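Allantoin racemase (Pseudomonas fluorescens, PDB 5LG5) racemises allantoin, interconverting its two enantiomers by proton transfer, and probably acts on other hydantoins substituted at position 5. Local coordinates at residues Arg162-Ala167 and Glu174-Gly179; Ser138-Gly143 and Ile168-Ala173. One frame throughout, in Å; residues are numbered along the deposited sequence.

Interaction 1 of 2, residues Arg162-Ala167 and Glu174-Gly179; sequences RQAELA and EVICLG
Ile176 turns its CG1 branch anti to its own carbonyl carbon (chi1 -58°), and the second torsion of -67° then bends CD1 toward helix 153-171. The methyl reaches the two alanines that carry this contact, Ala164 and Ala167. Ile176 CD1 lies 3.8 Å from Ala164 CB. Ile176 CD1 is 4.2 Å from Ala167 CB. The two alanines sit three residues apart, about one helical turn, so CD1 fits into the angle between their methyls. Behind the tip, Ile176 CG1 stays alongside the first alanine, 4.0 Å from Ala164 CB. The CG2 branch takes the place anti to the backbone N. Ile176 CD1 also passes 3.9 Å from the carbonyl oxygen Ala164 O.

Alanine at both helix positions lets the backbones come close: Ala164 CA and Ile176 CA are 6.6 Å apart. The helix is regular here, with a backbone hydrogen bond of 2.8 Å from Ala167 N to Gln163 O. The contact joins helix 153-171 to strand 175-179, which follows it in the chain. This is the return half of a beta-alpha-beta crossover: the chain leaves strand 136-141, runs through the helix and comes back into the same parallel sheet at strand 175-179. Strand 110-114 lies between these two strands, and its Val113 also packs on Ile176. Val196 touches Ile176 as well. At the start of the 174-179 segment, Glu174 bonds to Thr224 and Ser220 of a second subunit.

All three touching residues are buried, although only 105 Å² is covered between the segments. The groups that meet are almost entirely aliphatic. The contact therefore rests on close fit and on keeping water away, and imposes no bond direction between helix and strand.

Interaction 2 of 2, residues Ser138-Gly143 and Ile168-Ala173; sequences SVRASG and IREDKA
Asp171 OD2 takes bonds from both Ser138 and Arg140, and so ties the end of helix 153-171 to strand 136-141, outermost within the chain in a parallel alpha/beta sheet. Asp171, Arg140, Glu170 and Arg169 form a salt-bridge network at the surface; uncharged Ser138 adds a hydrogen bond to it. Ser138 OG donates to Asp171 OD2 over a short 2.5 Å, from above the carboxylate plane. Arg140 NE approaches the same oxygen from the opposite face and on its syn side. The bond from Arg140 NE to Asp171 OD2 is 2.7 Å long and nearly straight at 172°. The oxygen lies at the edge of the guanidinium, almost in its plane. Arg140 NH2 adds only a weak bond to Asp171 OD2, 3.3 Å long. The two flat groups are turned 26° from each other. The positive charge nearby would probably favour the ionised form of the aspartate.

Arg140 reaches this place with its chain extended from CG to NE, and with CG anti to its carbonyl carbon (chi1 -67°). An alanine in place of Asp171 removes the acceptor shared by Ser138 OG and Arg140 NE, and would probably leave the guanidinium freer to turn away from the helix end.

Further out, Arg140 NH2 forms a longer salt bridge with Glu170 OE1, at 3.4 Å. Here the two side chains cross at about a right angle. Behind the first shell, Ser111 OG bonds to Ser138 OG, and Gln163 OE1 holds Arg140 NH1. Lys172, with positive phi just after the helix, makes a salt bridge to Asp117 of a third subunit. At the outer end, Arg169 NH2 pairs with Glu170 OE2 at 2.8 Å, while Glu170 CG lies 3.9 Å above the centre of the Arg169 guanidinium plane.

In the fold
The centres of the two interactions lie about 5 Å apart, on the same side of the chain's centre. Both use helix 153-171 and reach the same parallel sheet. Along the chain the order is 138-143, 162-167, 168-173, 174-179, so the segments alternate. Interaction 2 fixes the helix to strand 136-141, where the crossover starts; interaction 1 packs it on the strand where the crossover ends. The helix thus meets the sheet through a buried apolar contact and a charged one at the surface. They touch directly, as in the bond from Ala173 N to Ala167 O. Both also approach the second subunit, which places this corner of the fold beside an assembly interface.

Interaction 1 of 2, residues Arg162-Ala167 and Glu174-Gly179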
loop_
_atom_site.group_PDB
_atom_site.type_symbol
_atom_site.label_atom_id
_atom_site.label_comp_id
_atom_site.label_asym_id
_atom_site.label_seq_id
_atom_site.Cartn_x
_atom_site.Cartn_y
_atom_site.Cartn_z
ATOM N N ARG E 162 9.236 -27.974 -9.826
ATOM C CA ARG E 162 9.160 -27.986 -8.362
ATOM C C ARG E 162 8.753 -26.635 -7.799
ATOM O O ARG E 162 7.935 -26.576 -6.885
ATOM C CB ARG E 162 10.455 -28.462 -7.679
ATOM C CG ARG E 162 10.316 -28.383 -6.130
ATOM C CD ARG E 162 11.448 -29.012 -5.287
ATOM N NE ARG E 162 12.752 -28.369 -5.439
ATOM C CZ ARG E 162 13.721 -28.832 -6.226
ATOM N NH1 ARG E 162 13.528 -29.954 -6.909
ATOM N NH2 ARG E 162 14.883 -28.192 -6.322
ATOM N N GLN E 163 9.320 -25.555 -8.334
ATOM C CA GLN E 163 8.960 -24.216 -7.857
ATOM C C GLN E 163 7.515 -23.888 -8.188
ATOM O O GLN E 163 6.805 -23.299 -7.380
ATOM C CB GLN E 163 9.895 -23.150 -8.434
ATOM C CG GLN E 163 11.318 -23.267 -7.924
ATOM C CD GLN E 163 11.359 -23.332 -6.416
ATOM O OE1 GLN E 163 10.642 -22.598 -5.731
ATOM N NE2 GLN E 163 12.181 -24.233 -5.884
ATOM N N ALA E 164 7.079 -24.285 -9.380
ATOM C CA ALA E 164 5.688 -24.084 -9.768
ATOM C C ALA E 164 4.747 -24.824 -8.816
ATOM O O ALA E 164 3.710 -24.289 -8.406
ATOM C CB ALA E 164 5.460 -24.523 -11.202
ATOM N N GLU E 165 5.110 -26.053 -8.462
ATOM C CA GLU E 165 4.295 -26.837 -7.537
ATOM C C GLU E 165 4.234 -26.170 -6.167
ATOM O O GLU E 165 3.177 -26.126 -5.532
ATOM C CB GLU E 165 4.819 -28.276 -7.445
ATOM C CG GLU E 165 4.553 -29.067 -8.714
ATOM C CD GLU E 165 5.166 -30.462 -8.700
ATOM O OE1 GLU E 165 6.141 -30.688 -7.941
ATOM O OE2 GLU E 165 4.682 -31.319 -9.479
ATOM N N LEU E 166 5.366 -25.629 -5.723
ATOM C CA LEU E 166 5.414 -24.943 -4.439
ATOM C C LEU E 166 4.593 -23.659 -4.480
ATOM O O LEU E 166 3.888 -23.319 -3.527
ATOM C CB LEU E 166 6.863 -24.640 -4.047
ATOM C CG LEU E 166 7.751 -25.833 -3.689
ATOM C CD1 LEU E 166 9.199 -25.394 -3.500
ATOM C CD2 LEU E 166 7.242 -26.506 -2.408
ATOM N N ALA E 167 4.685 -22.953 -5.600
ATOM C CA ALA E 167 3.936 -21.722 -5.777
ATOM C C ALA E 167 2.433 -21.985 -5.669
ATOM O O ALA E 167 1.710 -21.258 -4.979
ATOM C CB ALA E 167 4.282 -21.093 -7.115
ATOM N N GLU E 174 -2.400 -19.508 -9.011
ATOM C CA GLU E 174 -3.389 -20.210 -9.808
ATOM C C GLU E 174 -2.920 -20.268 -11.241
ATOM O O GLU E 174 -3.443 -21.027 -12.058
ATOM C CB GLU E 174 -4.737 -19.515 -9.701
ATOM C CG GLU E 174 -5.191 -19.411 -8.260
ATOM C CD GLU E 174 -6.579 -18.867 -8.125
ATOM O OE1 GLU E 174 -7.183 -18.531 -9.171
ATOM O OE2 GLU E 174 -7.070 -18.789 -6.972
ATOM N N VAL E 175 -1.921 -19.446 -11.532
ATOM C CA VAL E 175 -1.309 -19.399 -12.846
ATOM C C VAL E 175 0.190 -19.281 -12.684
ATOM O O VAL E 175 0.675 -18.622 -11.754
ATOM C CB VAL E 175 -1.840 -18.200 -13.679
ATOM C CG1 VAL E 175 -1.210 -18.182 -15.077
ATOM C CG2 VAL E 175 -3.362 -18.241 -13.781
ATOM N N ILE E 176 0.929 -19.927 -13.577
ATOM C CA ILE E 176 2.375 -19.820 -13.548
ATOM C C ILE E 176 2.849 -18.990 -14.717
ATOM O O ILE E 176 2.396 -19.186 -15.839
ATOM C CB ILE E 176 3.049 -21.194 -13.622
ATOM C CG1 ILE E 176 2.584 -22.073 -12.454
ATOM C CG2 ILE E 176 4.543 -21.023 -13.620
ATOM C CD1 ILE E 176 3.044 -21.589 -11.077
ATOM N N CYS E 177 3.734 -18.032 -14.449
ATOM C CA CYS E 177 4.432 -17.313 -15.510
ATOM C C CYS E 177 5.867 -17.790 -15.617
ATOM O O CYS E 177 6.557 -17.897 -14.606
ATOM C CB CYS E 177 4.424 -15.792 -15.255
ATOM S SG CYS E 177 2.792 -15.023 -15.252
ATOM N N LEU E 178 6.305 -18.090 -16.833
ATOM C CA LEU E 178 7.722 -18.340 -17.084
ATOM C C LEU E 178 8.494 -17.061 -16.794
ATOM O O LEU E 178 8.100 -15.981 -17.242
ATOM C CB LEU E 178 7.933 -18.766 -18.532
ATOM C CG LEU E 178 7.150 -20.036 -18.878
ATOM C CD1 LEU E 178 7.516 -20.540 -20.270
ATOM C CD2 LEU E 178 7.388 -21.109 -17.832
ATOM N N GLY E 179 9.590 -17.169 -16.050
ATOM C CA GLY E 179 10.275 -15.974 -15.578
ATOM C C GLY E 179 11.658 -15.853 -16.171
ATOM O O GLY E 179 12.598 -15.385 -15.512
#

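Interaction 2 of 2, residues Ser138-Gly143 and Ile168-Ala173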
loop_
_atom_site.group_PDB
_atom_site.type_symbol
_atom_site.label_atom_id
_atom_site.label_comp_id
_atom_site.label_asym_id
_atom_site.label_seq_id
_atom_site.Cartn_x
_atom_site.Cartn_y
_atom_site.Cartn_z
ATOM N N SER E 138 3.868 -14.905 -5.758
ATOM C CA SER E 138 5.289 -15.045 -5.469
ATOM C C SER E 138 6.120 -15.001 -6.740
ATOM O O SER E 138 5.625 -15.241 -7.847
ATOM C CB SER E 138 5.570 -16.359 -4.723
ATOM O OG SER E 138 5.128 -17.480 -5.470
ATOM N N VAL E 139 7.394 -14.677 -6.568
ATOM C CA VAL E 139 8.378 -14.866 -7.610
ATOM C C VAL E 139 9.375 -15.862 -7.071
ATOM O O VAL E 139 9.987 -15.626 -6.030
ATOM C CB VAL E 139 9.081 -13.546 -7.957
ATOM C CG1 VAL E 139 10.189 -13.773 -9.033
ATOM C CG2 VAL E 139 8.052 -12.531 -8.408
ATOM N N ARG E 140 9.517 -16.989 -7.754
ATOM C CA ARG E 140 10.362 -18.066 -7.255
ATOM C C ARG E 140 11.468 -18.417 -8.224
ATOM O O ARG E 140 11.270 -18.414 -9.442
ATOM C CB ARG E 140 9.532 -19.319 -6.999
ATOM C CG ARG E 140 8.551 -19.188 -5.876
ATOM C CD ARG E 140 7.927 -20.531 -5.593
ATOM N NE ARG E 140 7.353 -20.552 -4.262
ATOM C CZ ARG E 140 7.903 -21.185 -3.239
ATOM N NH1 ARG E 140 9.022 -21.874 -3.417
ATOM N NH2 ARG E 140 7.317 -21.144 -2.051
ATOM N N ALA E 141 12.620 -18.769 -7.671
ATOM C CA ALA E 141 13.762 -19.140 -8.489
ATOM C C ALA E 141 13.918 -20.655 -8.539
ATOM O O ALA E 141 13.879 -21.323 -7.517
ATOM C CB ALA E 141 15.035 -18.492 -7.942
ATOM N N SER E 142 14.124 -21.185 -9.733
ATOM C CA SER E 142 14.369 -22.611 -9.884
ATOM C C SER E 142 15.751 -22.971 -9.335
ATOM O O SER E 142 15.979 -24.104 -8.922
ATOM C CB SER E 142 14.232 -23.009 -11.353
ATOM O OG SER E 142 15.230 -22.384 -12.125
ATOM N N GLY E 143 16.681 -22.017 -9.368
ATOM C CA GLY E 143 18.031 -22.248 -8.874
ATOM C C GLY E 143 18.983 -22.658 -9.986
ATOM O O GLY E 143 20.131 -23.040 -9.742
ATOM N N ILE E 168 1.975 -23.047 -6.320
ATOM C CA ILE E 168 0.563 -23.415 -6.276
ATOM C C ILE E 168 0.147 -23.819 -4.864
ATOM O O ILE E 168 -0.814 -23.274 -4.291
ATOM C CB ILE E 168 0.283 -24.581 -7.258
ATOM C CG1 ILE E 168 0.561 -24.133 -8.687
ATOM C CG2 ILE E 168 -1.127 -25.123 -7.094
ATOM C CD1 ILE E 168 0.809 -25.280 -9.657
ATOM N N ARG E 169 0.906 -24.738 -4.281
ATOM C CA ARG E 169 0.558 -25.307 -2.984
ATOM C C ARG E 169 0.712 -24.319 -1.833
ATOM O O ARG E 169 -0.222 -24.103 -1.059
ATOM C CB ARG E 169 1.416 -26.549 -2.718
ATOM C CG ARG E 169 1.249 -27.150 -1.339
ATOM C CD ARG E 169 1.908 -28.519 -1.246
ATOM N NE ARG E 169 3.264 -28.413 -0.714
ATOM C CZ ARG E 169 3.571 -28.191 0.561
ATOM N NH1 ARG E 169 2.613 -28.027 1.474
ATOM N NH2 ARG E 169 4.847 -28.112 0.920
ATOM N N GLU E 170 1.887 -23.703 -1.742
ATOM C CA GLU E 170 2.202 -22.820 -0.628
ATOM C C GLU E 170 1.798 -21.363 -0.847
ATOM O O GLU E 170 1.342 -20.698 0.079
ATOM C CB GLU E 170 3.685 -22.931 -0.283
ATOM C CG GLU E 170 4.084 -24.339 0.118
ATOM C CD GLU E 170 5.548 -24.451 0.445
ATOM O OE1 GLU E 170 6.278 -23.460 0.207
ATOM O OE2 GLU E 170 5.961 -25.519 0.952
ATOM N N ASP E 171 1.995 -20.852 -2.054
ATOM C CA ASP E 171 1.725 -19.444 -2.306
ATOM C C ASP E 171 0.322 -19.186 -2.862
ATOM O O ASP E 171 -0.078 -18.026 -3.036
ATOM C CB ASP E 171 2.780 -18.851 -3.247
ATOM C CG ASP E 171 4.194 -19.103 -2.773
ATOM O OD1 ASP E 171 4.380 -19.218 -1.551
ATOM O OD2 ASP E 171 5.116 -19.186 -3.618
ATOM N N LYS E 172 -0.403 -20.258 -3.176
ATOM C CA LYS E 172 -1.761 -20.146 -3.761
ATOM C C LYS E 172 -1.785 -19.519 -5.152
ATOM O O LYS E 172 -2.760 -18.842 -5.533
ATOM C CB LYS E 172 -2.738 -19.417 -2.834
ATOM C CG LYS E 172 -2.862 -20.069 -1.469
ATOM C CD LYS E 172 -3.189 -21.555 -1.627
ATOM C CE LYS E 172 -3.238 -22.253 -0.268
ATOM N NZ LYS E 172 -4.425 -23.135 -0.117
ATOM N N ALA E 173 -0.709 -19.730 -5.904
ATOM C CA ALA E 173 -0.696 -19.329 -7.296
ATOM C C ALA E 173 -1.765 -20.134 -8.033
ATOM O O ALA E 173 -1.991 -21.321 -7.741
ATOM C CB ALA E 173 0.666 -19.594 -7.910
#